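Local coordinates for uncharacterized protein (Legionella pneumophila subsp. pneumophila str. Philadelphia 1, PDB 4EZI) that is of unknown function but has the alpha/beta-hydrolase fold and is probably a serine hydrolase, perhaps acting on lipid esters, at residues H129-A134 / T219-Y224; T136-S141 / F179-K184; M211-P216 / G317-P322; S228-T231 / Y235-G238. All blocks are in the same frame, centred on the assembly; numbering follows the deposited sequence. Where two conformers were deposited one is given.

Contact 1: residues H129-A134 / T219-Y224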
loop_
_atom_site.group_PDB
_atom_site.type_symbol
_atom_site.label_atom_id
_atom_site.label_comp_id
_atom_site.label_asym_id
_atom_site.label_seq_id
_atom_site.Cartn_x
_atom_site.Cartn_y
_atom_site.Cartn_z
ATOM N N HIS A 129 -4.164 12.185 -4.944
ATOM C CA HIS A 129 -3.843 10.772 -5.051
ATOM C C HIS A 129 -5.017 10.001 -5.651
ATOM O O HIS A 129 -6.126 10.157 -5.171
ATOM C CB HIS A 129 -3.552 10.263 -3.633
ATOM C CG HIS A 129 -3.326 8.796 -3.542
ATOM N ND1 HIS A 129 -2.389 8.124 -4.289
ATOM C CD2 HIS A 129 -3.989 7.849 -2.824
ATOM C CE1 HIS A 129 -2.494 6.824 -4.030
ATOM N NE2 HIS A 129 -3.444 6.629 -3.133
ATOM N N PRO A 130 -4.764 9.146 -6.678
ATOM C CA PRO A 130 -5.794 8.213 -7.178
ATOM C C PRO A 130 -5.908 7.033 -6.211
ATOM O O PRO A 130 -5.113 6.105 -6.221
ATOM C CB PRO A 130 -5.261 7.798 -8.569
ATOM C CG PRO A 130 -4.089 8.719 -8.834
ATOM C CD PRO A 130 -3.544 9.061 -7.494
ATOM N N TYR A 131 -6.904 7.105 -5.344
ATOM C CA TYR A 131 -6.965 6.324 -4.113
ATOM C C TYR A 131 -7.629 4.975 -4.352
ATOM O O TYR A 131 -8.765 4.879 -4.829
ATOM C CB TYR A 131 -7.727 7.129 -3.072
ATOM C CG TYR A 131 -7.856 6.470 -1.726
ATOM C CD1 TYR A 131 -6.754 5.969 -1.030
ATOM C CD2 TYR A 131 -9.081 6.333 -1.129
ATOM C CE1 TYR A 131 -6.874 5.396 0.220
ATOM C CE2 TYR A 131 -9.227 5.782 0.126
ATOM C CZ TYR A 131 -8.134 5.299 0.787
ATOM O OH TYR A 131 -8.332 4.732 2.022
ATOM N N VAL A 132 -6.929 3.899 -4.029
ATOM C CA VAL A 132 -7.455 2.536 -4.256
ATOM C C VAL A 132 -7.905 2.384 -5.720
ATOM O O VAL A 132 -8.912 1.743 -5.992
ATOM C CB VAL A 132 -8.555 2.089 -3.231
ATOM C CG1 VAL A 132 -8.558 0.548 -3.141
ATOM C CG2 VAL A 132 -8.325 2.703 -1.862
ATOM N N GLN A 133 -7.088 2.923 -6.631
ATOM C CA GLN A 133 -7.258 2.752 -8.074
ATOM C C GLN A 133 -6.195 1.778 -8.560
ATOM O O GLN A 133 -4.996 2.089 -8.578
ATOM C CB GLN A 133 -7.219 4.095 -8.798
ATOM C CG GLN A 133 -8.435 4.977 -8.438
ATOM C CD GLN A 133 -8.479 6.321 -9.156
ATOM O OE1 GLN A 133 -7.980 6.454 -10.275
ATOM N NE2 GLN A 133 -9.063 7.328 -8.512
ATOM N N ALA A 134 -6.646 0.568 -8.903
ATOM C CA ALA A 134 -5.758 -0.536 -9.173
ATOM C C ALA A 134 -4.736 -0.244 -10.265
ATOM O O ALA A 134 -3.560 -0.570 -10.120
ATOM C CB ALA A 134 -6.561 -1.774 -9.559
ATOM N N THR A 219 -15.662 7.076 7.154
ATOM C CA THR A 219 -16.143 8.205 6.384
ATOM C C THR A 219 -15.001 8.851 5.598
ATOM O O THR A 219 -15.163 9.223 4.433
ATOM C CB THR A 219 -16.813 9.238 7.285
ATOM O OG1 THR A 219 -17.837 8.560 8.017
ATOM C CG2 THR A 219 -17.433 10.374 6.461
ATOM N N ALA A 220 -13.849 9.024 6.247
ATOM C CA ALA A 220 -12.681 9.595 5.574
ATOM C C ALA A 220 -12.261 8.744 4.383
ATOM O O ALA A 220 -11.948 9.272 3.317
ATOM C CB ALA A 220 -11.534 9.800 6.551
ATOM N N TYR A 221 -12.198 7.421 4.545
ATOM C CA TYR A 221 -11.828 6.561 3.439
ATOM C C TYR A 221 -12.797 6.745 2.259
ATOM O O TYR A 221 -12.396 6.790 1.096
ATOM C CB TYR A 221 -11.846 5.093 3.851
ATOM C CG TYR A 221 -10.872 4.631 4.906
ATOM C CD1 TYR A 221 -9.588 5.133 4.983
ATOM C CD2 TYR A 221 -11.222 3.629 5.776
ATOM C CE1 TYR A 221 -8.667 4.628 5.905
ATOM C CE2 TYR A 221 -10.324 3.119 6.703
ATOM C CZ TYR A 221 -9.040 3.647 6.770
ATOM O OH TYR A 221 -8.136 3.142 7.672
ATOM N N LEU A 222 -14.093 6.736 2.545
ATOM C CA LEU A 222 -15.093 6.813 1.478
ATOM C C LEU A 222 -15.089 8.171 0.811
ATOM O O LEU A 222 -15.256 8.265 -0.406
ATOM C CB LEU A 222 -16.492 6.466 2.009
ATOM C CG LEU A 222 -16.643 4.994 2.399
ATOM C CD1 LEU A 222 -17.946 4.801 3.165
ATOM C CD2 LEU A 222 -16.577 4.056 1.207
ATOM N N ALA A 223 -14.926 9.221 1.604
ATOM C CA ALA A 223 -14.817 10.571 1.040
ATOM C C ALA A 223 -13.622 10.637 0.058
ATOM O O ALA A 223 -13.751 11.099 -1.079
ATOM C CB ALA A 223 -14.643 11.574 2.168
ATOM N N TYR A 224 -12.485 10.120 0.501
ATOM C CA TYR A 224 -11.283 10.122 -0.340
ATOM C C TYR A 224 -11.515 9.321 -1.615
ATOM O O TYR A 224 -11.179 9.731 -2.730
ATOM C CB TYR A 224 -10.127 9.544 0.480
ATOM C CG TYR A 224 -8.685 9.787 0.078
ATOM C CD1 TYR A 224 -8.310 10.687 -0.906
ATOM C CD2 TYR A 224 -7.680 9.159 0.780
ATOM C CE1 TYR A 224 -6.976 10.974 -1.137
ATOM C CE2 TYR A 224 -6.325 9.454 0.551
ATOM C CZ TYR A 224 -5.981 10.347 -0.410
ATOM O OH TYR A 224 -4.662 10.664 -0.620
HETATM O O HOH W 1 -4.108 13.396 -2.375
#
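Tyr131 lies across the ring of Tyr224 as an offset stack, with centroids 4.2 Å apart and planes inclined by 19°. Followed outward from the backbone, its CB already sits over the Tyr224 face as a CH-pi contact. CG stands anti to the backbone N (chi1 -179°), which carries the ring onward over Tyr224: Tyr131 CG is 3.7 Å from Tyr224 CD2, and Tyr131 CD2 is equally close to Tyr224 CG. Val132 CG2 presses on the opposite face, so the phenol is held flat between a methyl group and an aromatic ring. At the edge, CE2 comes within 3.5 Å of the carbonyl O of Tyr221. Beyond it, the hydroxyl OH lies 3.2 Å from Tyr221 CD1 and hydrogen-bonds to Thr83. Here the loop following strand 112-116 of the alpha/beta-hydrolase sheet, folded into a type II turn from Pro130 to Gln133, meets helix 218-233. Tyr221, met by Tyr131 OH, also reaches the putative nucleophile elbow around Ser169, which puts this end of the contact beside the probable active site. His129 extends the aromatic group obliquely, its CB only 3.2 Å from Tyr224 OH and its ring plane 56° from that of Tyr224. The imidazole is fixed at both nitrogens, NE2 by Glu170 and ND1 by the carbonyl O of Leu119. Tyr224 OH bonds to the carbonyl O of Arg84 and also accepts a hydrogen bond from water 1, which in turn accepts from His129 N at 2.8 Å and ties the loop backbone to the phenol.

Contact 2: residues T136-S141 / F179-K184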
loop_
_atom_site.group_PDB
_atom_site.type_symbol
_atom_site.label_atom_id
_atom_site.label_comp_id
_atom_site.label_asym_id
_atom_site.label_seq_id
_atom_site.Cartn_x
_atom_site.Cartn_y
_atom_site.Cartn_z
ATOM N N THR A 136 -3.141 2.388 -11.555
ATOM C CA THR A 136 -2.006 3.234 -11.256
ATOM C C THR A 136 -1.308 2.861 -9.950
ATOM O O THR A 136 -0.111 3.107 -9.834
ATOM C CB THR A 136 -2.324 4.733 -11.308
ATOM O OG1 THR A 136 -3.426 5.019 -10.448
ATOM C CG2 THR A 136 -2.597 5.214 -12.733
ATOM N N LEU A 137 -1.992 2.290 -8.971
ATOM C CA LEU A 137 -1.255 1.766 -7.819
ATOM C C LEU A 137 -0.276 0.685 -8.298
ATOM O O LEU A 137 0.883 0.641 -7.897
ATOM C CB LEU A 137 -2.189 1.232 -6.748
ATOM C CG LEU A 137 -2.923 2.282 -5.911
ATOM C CD1 LEU A 137 -3.969 1.646 -5.010
ATOM C CD2 LEU A 137 -1.952 3.165 -5.099
ATOM N N ALA A 138 -0.726 -0.162 -9.217
ATOM C CA ALA A 138 0.129 -1.233 -9.738
ATOM C C ALA A 138 1.278 -0.653 -10.565
ATOM O O ALA A 138 2.456 -0.962 -10.332
ATOM C CB ALA A 138 -0.712 -2.218 -10.579
ATOM N N SER A 139 0.972 0.197 -11.540
ATOM C CA SER A 139 2.020 0.671 -12.427
ATOM C C SER A 139 3.002 1.586 -11.705
ATOM O O SER A 139 4.214 1.496 -11.926
ATOM C CB SER A 139 1.419 1.401 -13.651
ATOM O OG SER A 139 0.564 2.459 -13.290
ATOM N N SER A 140 2.522 2.457 -10.811
ATOM C CA SER A 140 3.411 3.342 -10.094
ATOM C C SER A 140 4.357 2.551 -9.181
ATOM O O SER A 140 5.513 2.941 -9.014
ATOM C CB SER A 140 2.657 4.423 -9.305
ATOM O OG SER A 140 1.914 3.871 -8.237
ATOM N N SER A 141 3.883 1.444 -8.620
ATOM C CA SER A 141 4.711 0.647 -7.738
ATOM C C SER A 141 5.743 -0.167 -8.546
ATOM O O SER A 141 6.906 -0.277 -8.145
ATOM C CB SER A 141 3.822 -0.255 -6.894
ATOM O OG SER A 141 2.990 0.478 -6.019
ATOM N N PHE A 179 1.472 -7.351 -7.783
ATOM C CA PHE A 179 1.769 -8.779 -8.007
ATOM C C PHE A 179 1.094 -9.303 -9.285
ATOM O O PHE A 179 1.735 -9.928 -10.140
ATOM C CB PHE A 179 1.282 -9.515 -6.778
ATOM C CG PHE A 179 1.570 -11.009 -6.724
ATOM C CD1 PHE A 179 2.636 -11.630 -7.373
ATOM C CD2 PHE A 179 0.749 -11.782 -5.929
ATOM C CE1 PHE A 179 2.862 -12.998 -7.206
ATOM C CE2 PHE A 179 0.991 -13.132 -5.737
ATOM C CZ PHE A 179 2.044 -13.733 -6.393
ATOM N N GLU A 180 -0.198 -8.993 -9.444
ATOM C CA GLU A 180 -0.945 -9.403 -10.605
ATOM C C GLU A 180 -0.315 -8.866 -11.879
ATOM O O GLU A 180 -0.162 -9.600 -12.871
ATOM C CB GLU A 180 -2.412 -8.951 -10.461
ATOM C CG GLU A 180 -3.293 -9.349 -11.605
ATOM C CD GLU A 180 -4.701 -8.876 -11.445
ATOM O OE1 GLU A 180 -4.888 -7.770 -10.889
ATOM O OE2 GLU A 180 -5.623 -9.588 -11.893
HETATM N N MSE A 181 0.020 -7.584 -11.878
HETATM C CA MSE A 181 0.568 -6.936 -13.054
HETATM C C MSE A 181 1.977 -7.409 -13.374
HETATM O O MSE A 181 2.329 -7.526 -14.547
HETATM C CB MSE A 181 0.512 -5.417 -12.907
HETATM C CG MSE A 181 0.914 -4.656 -14.161
HETATM SE SE MSE A 181 0.752 -2.730 -13.995
HETATM C CE MSE A 181 -1.196 -2.558 -14.146
ATOM N N LEU A 182 2.783 -7.672 -12.357
ATOM C CA LEU A 182 4.098 -8.269 -12.596
ATOM C C LEU A 182 3.970 -9.627 -13.296
ATOM O O LEU A 182 4.654 -9.900 -14.283
ATOM C CB LEU A 182 4.885 -8.419 -11.294
ATOM C CG LEU A 182 5.512 -7.130 -10.733
ATOM C CD1 LEU A 182 6.102 -7.424 -9.360
ATOM C CD2 LEU A 182 6.558 -6.551 -11.687
ATOM N N ALA A 183 3.068 -10.467 -12.799
ATOM C CA ALA A 183 2.878 -11.794 -13.377
ATOM C C ALA A 183 2.392 -11.687 -14.824
ATOM O O ALA A 183 2.786 -12.475 -15.683
ATOM C CB ALA A 183 1.913 -12.613 -12.526
ATOM N N LYS A 184 1.533 -10.719 -15.104
ATOM C CA LYS A 184 0.964 -10.556 -16.440
ATOM C C LYS A 184 1.941 -9.904 -17.410
ATOM O O LYS A 184 2.137 -10.420 -18.523
ATOM C CB LYS A 184 -0.323 -9.736 -16.371
ATOM C CG LYS A 184 -0.928 -9.397 -17.747
ATOM C CD LYS A 184 -2.133 -8.477 -17.610
ATOM C CE LYS A 184 -2.351 -7.666 -18.897
ATOM N NZ LYS A 184 -3.384 -6.581 -18.747
#
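Met181, a selenomethionine, lays the end of its side chain against Ala138, its CE methyl 3.6 Å from Ala138 CB. The selenium rests alongside the same methyl group, Met181 SE to Ala138 CB being 3.8 Å, and comes equally close to the backbone N of Ser139. Nearer the root of the side chain, Met181 CB and Ala138 CB are 4.1 Å apart. The torsions explain this multiple touch: the chain runs out extended, with CG anti to the backbone N (chi1 -173°), then turns CE aside at chi3 (-76°), alongside the Ala138 methyl. With no more than a methyl group on Ala138, the backbones can approach to 6.6 Å between the CA atoms of Ala138 and Met181.

In the next shell, Glu135 and Ile142 of helix 134-154 also touch Met181, while Val177 of helix 170-185 packs on Ala138. The two helices thus meet through more than one turn. Helix 170-185 is the crossover between the parallel strands 162-168 and 193-197, and it follows directly on the putative nucleophile elbow. Helix 134-154 also settles hydroxyls within its own backbone: Ser140 OG donates to Thr136 O at 2.7 Å and Ser141 OG to Leu137 O at 2.8 Å, and each carbonyl also accepts the backbone N of the same serine. Ser139 OG bonds to Glu135 O.

No hydrogen bond or salt bridge joins the two segments, so the direct attraction is probably mostly dispersion between the selenium side chain, as deposited, and the Ala138 methyl and Ser139 backbone.

Contact 3: residues M211-P216 / G317-P322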
loop_
_atom_site.group_PDB
_atom_site.type_symbol
_atom_site.label_atom_id
_atom_site.label_comp_id
_atom_site.label_asym_id
_atom_site.label_seq_id
_atom_site.Cartn_x
_atom_site.Cartn_y
_atom_site.Cartn_z
HETATM N N MSE A 211 -19.465 1.263 4.634
HETATM C CA MSE A 211 -20.648 2.120 4.670
HETATM C C MSE A 211 -21.573 1.806 5.832
HETATM O O MSE A 211 -22.135 2.720 6.413
HETATM C CB MSE A 211 -21.434 1.989 3.380
HETATM C CG MSE A 211 -20.744 2.585 2.183
HETATM SE SE MSE A 211 -21.967 2.985 0.748
HETATM C CE MSE A 211 -20.996 4.448 -0.061
ATOM N N LEU A 212 -21.763 0.509 6.127
ATOM C CA LEU A 212 -22.790 0.082 7.107
ATOM C C LEU A 212 -22.264 -0.453 8.419
ATOM O O LEU A 212 -23.030 -0.523 9.378
ATOM C CB LEU A 212 -23.709 -0.972 6.491
ATOM C CG LEU A 212 -24.554 -0.507 5.317
ATOM C CD1 LEU A 212 -25.259 -1.686 4.671
ATOM C CD2 LEU A 212 -25.585 0.555 5.744
ATOM N N GLU A 213 -20.977 -0.775 8.499
ATOM C CA GLU A 213 -20.336 -1.087 9.778
ATOM C C GLU A 213 -19.129 -0.143 9.963
ATOM O O GLU A 213 -18.000 -0.586 10.164
ATOM C CB GLU A 213 -19.894 -2.529 9.814
ATOM C CG GLU A 213 -21.034 -3.485 9.548
ATOM C CD GLU A 213 -20.621 -4.919 9.737
ATOM O OE1 GLU A 213 -20.207 -5.284 10.860
ATOM O OE2 GLU A 213 -20.677 -5.664 8.756
ATOM N N PRO A 214 -19.364 1.169 9.895
ATOM C CA PRO A 214 -18.231 2.075 9.830
ATOM C C PRO A 214 -17.365 2.091 11.072
ATOM O O PRO A 214 -17.832 2.400 12.173
ATOM C CB PRO A 214 -18.897 3.437 9.645
ATOM C CG PRO A 214 -20.239 3.254 10.250
ATOM C CD PRO A 214 -20.631 1.904 9.789
ATOM N N GLY A 215 -16.083 1.834 10.874
ATOM C CA GLY A 215 -15.092 2.031 11.931
ATOM C C GLY A 215 -14.715 3.509 12.017
ATOM O O GLY A 215 -15.336 4.387 11.386
ATOM N N PRO A 216 -13.675 3.824 12.798
ATOM C CA PRO A 216 -13.346 5.209 13.120
ATOM C C PRO A 216 -12.861 6.061 11.939
ATOM O O PRO A 216 -12.822 7.280 12.066
ATOM C CB PRO A 216 -12.235 5.073 14.167
ATOM C CG PRO A 216 -12.414 3.694 14.753
ATOM C CD PRO A 216 -12.924 2.858 13.639
ATOM N N GLY A 317 -10.008 -8.799 14.280
ATOM C CA GLY A 317 -10.515 -7.612 14.976
ATOM C C GLY A 317 -10.661 -6.383 14.117
ATOM O O GLY A 317 -11.022 -5.330 14.608
ATOM N N ASP A 318 -10.354 -6.488 12.834
ATOM C CA ASP A 318 -10.362 -5.305 11.973
ATOM C C ASP A 318 -11.762 -4.703 11.851
ATOM O O ASP A 318 -12.693 -5.419 11.487
ATOM C CB ASP A 318 -9.840 -5.665 10.581
ATOM C CG ASP A 318 -9.096 -4.509 9.933
ATOM O OD1 ASP A 318 -9.670 -3.396 9.874
ATOM O OD2 ASP A 318 -7.934 -4.698 9.526
ATOM N N ARG A 319 -11.864 -3.411 12.143
ATOM C CA ARG A 319 -13.078 -2.639 11.940
ATOM C C ARG A 319 -12.943 -1.663 10.774
ATOM O O ARG A 319 -13.847 -0.867 10.538
ATOM C CB ARG A 319 -13.515 -1.937 13.227
ATOM C CG ARG A 319 -13.725 -2.846 14.428
ATOM C CD ARG A 319 -14.521 -4.082 14.119
ATOM N NE ARG A 319 -15.811 -3.859 13.492
ATOM C CZ ARG A 319 -16.563 -4.810 12.911
ATOM N NH1 ARG A 319 -16.145 -6.074 12.846
ATOM N NH2 ARG A 319 -17.734 -4.488 12.353
ATOM N N ASP A 320 -11.813 -1.725 10.060
ATOM C CA ASP A 320 -11.606 -0.846 8.896
ATOM C C ASP A 320 -11.833 -1.541 7.565
ATOM O O ASP A 320 -12.376 -0.922 6.646
ATOM C CB ASP A 320 -10.199 -0.277 8.860
ATOM C CG ASP A 320 -9.931 0.792 9.893
ATOM O OD1 ASP A 320 -10.509 0.756 10.991
ATOM O OD2 ASP A 320 -9.115 1.689 9.579
ATOM N N VAL A 321 -11.370 -2.784 7.442
ATOM C CA VAL A 321 -11.552 -3.603 6.251
ATOM C C VAL A 321 -12.006 -5.004 6.676
ATOM O O VAL A 321 -11.541 -5.519 7.691
ATOM C CB VAL A 321 -10.291 -3.684 5.365
ATOM C CG1 VAL A 321 -9.926 -2.302 4.809
ATOM C CG2 VAL A 321 -9.182 -4.244 6.135
ATOM N N PRO A 322 -12.917 -5.618 5.919
ATOM C CA PRO A 322 -13.574 -6.824 6.396
ATOM C C PRO A 322 -12.685 -8.046 6.298
ATOM O O PRO A 322 -12.213 -8.405 5.216
ATOM C CB PRO A 322 -14.779 -6.961 5.469
ATOM C CG PRO A 322 -14.367 -6.287 4.211
ATOM C CD PRO A 322 -13.495 -5.142 4.654
HETATM O O HOH W 2 -18.094 -7.931 11.480
HETATM O O HOH W 3 -15.577 0.038 8.560
#
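Arg319 NH2 donates to Glu213 OE1 at 3.0 Å in a salt bridge whose N-H...O angle of 136° is clearly bent. It links the connection after helix 203-212 to the loop after strand 310-314, where alpha/beta hydrolases commonly carry the triad acid. The oxygen lies in the guanidinium plane, but the nitrogen approaches from 45° above the carboxylate, the two planes being 46° apart; this is a single-point bridge. Bends at chi2 and chi3 steer the guanidinium to Glu213. Water 2, 3.0 Å from Arg319 NH1, donates weakly to the same OE1.

Asp318 fits the role of triad acid, its OD2 bonded to His351, which probably works with Ser169. Its OD1 accepts Asp320 N at 2.7 Å, an Asx turn, and Val321 N at 3.0 Å, which extends it to an Asx motif; together they fix how the carboxylate is rotated.

Between the backbones, water 3 accepts from Gly215 N and lies 2.8 Å from Arg319 O, to which it probably donates. Gly215 CA lies 3.4 Å from that carbonyl O in a CA-H...O contact. Asp320 OD2 is taken by Arg217 and Tyr221, and Asp320 OD1 rests 4.2 Å from Pro216 CD.

Contact 4: residues S228-T231 / Y235-G238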
loop_
_atom_site.group_PDB
_atom_site.type_symbol
_atom_site.label_atom_id
_atom_site.label_comp_id
_atom_site.label_asym_id
_atom_site.label_seq_id
_atom_site.Cartn_x
_atom_site.Cartn_y
_atom_site.Cartn_z
ATOM N N SER A 228 -11.744 11.142 -5.250
ATOM C CA SER A 228 -10.659 10.847 -6.170
ATOM C C SER A 228 -11.162 10.140 -7.428
ATOM O O SER A 228 -10.723 10.449 -8.541
ATOM C CB SER A 228 -9.615 9.993 -5.428
ATOM O OG SER A 228 -8.535 9.671 -6.296
ATOM N N LEU A 229 -12.080 9.183 -7.275
ATOM C CA LEU A 229 -12.572 8.477 -8.445
ATOM C C LEU A 229 -13.355 9.403 -9.376
ATOM O O LEU A 229 -13.182 9.353 -10.595
ATOM C CB LEU A 229 -13.391 7.244 -8.057
ATOM C CG LEU A 229 -13.564 6.214 -9.172
ATOM C CD1 LEU A 229 -12.218 5.556 -9.546
ATOM C CD2 LEU A 229 -14.555 5.153 -8.742
ATOM N N GLN A 230 -14.233 10.226 -8.814
ATOM C CA GLN A 230 -14.979 11.161 -9.649
ATOM C C GLN A 230 -14.019 12.165 -10.290
ATOM O O GLN A 230 -14.198 12.522 -11.461
ATOM C CB GLN A 230 -16.058 11.868 -8.828
ATOM C CG GLN A 230 -16.822 12.937 -9.584
ATOM C CD GLN A 230 -17.663 12.402 -10.741
ATOM O OE1 GLN A 230 -17.891 11.206 -10.865
ATOM N NE2 GLN A 230 -18.116 13.310 -11.612
ATOM N N THR A 231 -13.018 12.639 -9.559
ATOM C CA THR A 231 -12.020 13.566 -10.124
ATOM C C THR A 231 -11.352 13.002 -11.369
ATOM O O THR A 231 -11.287 13.667 -12.405
ATOM C CB THR A 231 -10.951 13.947 -9.079
ATOM O OG1 THR A 231 -11.558 14.716 -8.035
ATOM C CG2 THR A 231 -9.798 14.731 -9.707
ATOM N N TYR A 235 -17.297 9.162 -13.368
ATOM C CA TYR A 235 -18.314 8.138 -13.573
ATOM C C TYR A 235 -19.723 8.621 -13.228
ATOM O O TYR A 235 -20.701 8.039 -13.702
ATOM C CB TYR A 235 -18.006 6.864 -12.774
ATOM C CG TYR A 235 -16.775 6.095 -13.202
ATOM C CD1 TYR A 235 -16.453 5.902 -14.558
ATOM C CD2 TYR A 235 -15.923 5.544 -12.255
ATOM C CE1 TYR A 235 -15.329 5.153 -14.944
ATOM C CE2 TYR A 235 -14.787 4.816 -12.627
ATOM C CZ TYR A 235 -14.496 4.641 -13.972
ATOM O OH TYR A 235 -13.384 3.943 -14.357
ATOM N N TRP A 236 -19.828 9.661 -12.407
ATOM C CA TRP A 236 -21.106 10.239 -12.023
ATOM C C TRP A 236 -21.259 11.628 -12.661
ATOM O O TRP A 236 -20.326 12.142 -13.283
ATOM C CB TRP A 236 -21.254 10.281 -10.483
ATOM C CG TRP A 236 -21.256 8.881 -9.925
ATOM C CD1 TRP A 236 -22.357 8.061 -9.803
ATOM C CD2 TRP A 236 -20.132 8.104 -9.496
ATOM N NE1 TRP A 236 -21.981 6.835 -9.329
ATOM C CE2 TRP A 236 -20.624 6.833 -9.130
ATOM C CE3 TRP A 236 -18.759 8.360 -9.372
ATOM C CZ2 TRP A 236 -19.791 5.825 -8.635
ATOM C CZ3 TRP A 236 -17.946 7.370 -8.867
ATOM C CH2 TRP A 236 -18.461 6.117 -8.515
ATOM N N SER A 237 -22.438 12.227 -12.520
ATOM C CA SER A 237 -22.717 13.482 -13.220
ATOM C C SER A 237 -21.886 14.626 -12.669
ATOM O O SER A 237 -21.546 15.544 -13.385
ATOM C CB SER A 237 -24.201 13.817 -13.180
ATOM O OG SER A 237 -24.689 13.871 -11.852
ATOM N N GLY A 238 -21.598 14.582 -11.371
ATOM C CA GLY A 238 -20.817 15.593 -10.701
ATOM C C GLY A 238 -20.704 15.242 -9.226
ATOM O O GLY A 238 -21.288 14.265 -8.762
#
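Gln230 grips the backbone of Trp236 with both ends of its side-chain amide, and this is the tight part of the contact. Trp236 N donates to Gln230 OE1 at 2.9 Å and 157°, in the carbonyl plane and on a lone pair. In return, Gln230 NE2 reaches Trp236 O at 3.0 Å from well above that carbonyl's plane, so the second bond is the less well directed. CG anti to the backbone N and a bend at chi2 (65°) swing the amide off the helix to this position. The two bonds fix the rotation of the amide and leave OE1 at the edge of the indole, 3.3 Å from Trp236 CE3.

Here helix 218-233 gives way to the connection leading into helix 239-242, and a side chain of the last helical turns holds the departing chain. Leu229 fills the inner side: its CD2 meets the edge of the Tyr235 ring, 3.8 Å from CD2 of that residue, and lies 4.0 Å from Trp236 CH2. The indole is further held by Asp289 at NE1.

The outer side is looser. Gly238 CA comes no nearer than 3.7 Å to Gln230 NE2, and the exposed Ser237 turns its CB away from the helix, its hydroxyl bonded to Glu241.

Contacts 1 and 4 share helix 218-233, their centres about 12 Å apart; Ser228 joins them by hydrogen bonds to His129 O and Tyr131 N. Contact 3 lies about 15 Å from contact 1, and Tyr221 OH to Asp320 OD2 connects the two. Contact 2, about 18 Å from contact 1 between centres, packs two helices of the alpha/beta core, and Leu137 touches Val132 and His129. Along the chain, contact 2 is nested within the loop closed by contact 1, contact 4 within that of contact 3, while contacts 1 and 3 cross. Contact 1 joins helix 218-233, and contact 3 the connection between helices 203-212 and 218-233, to loops near the putative triad; contact 4 lies at the end of helix 218-233.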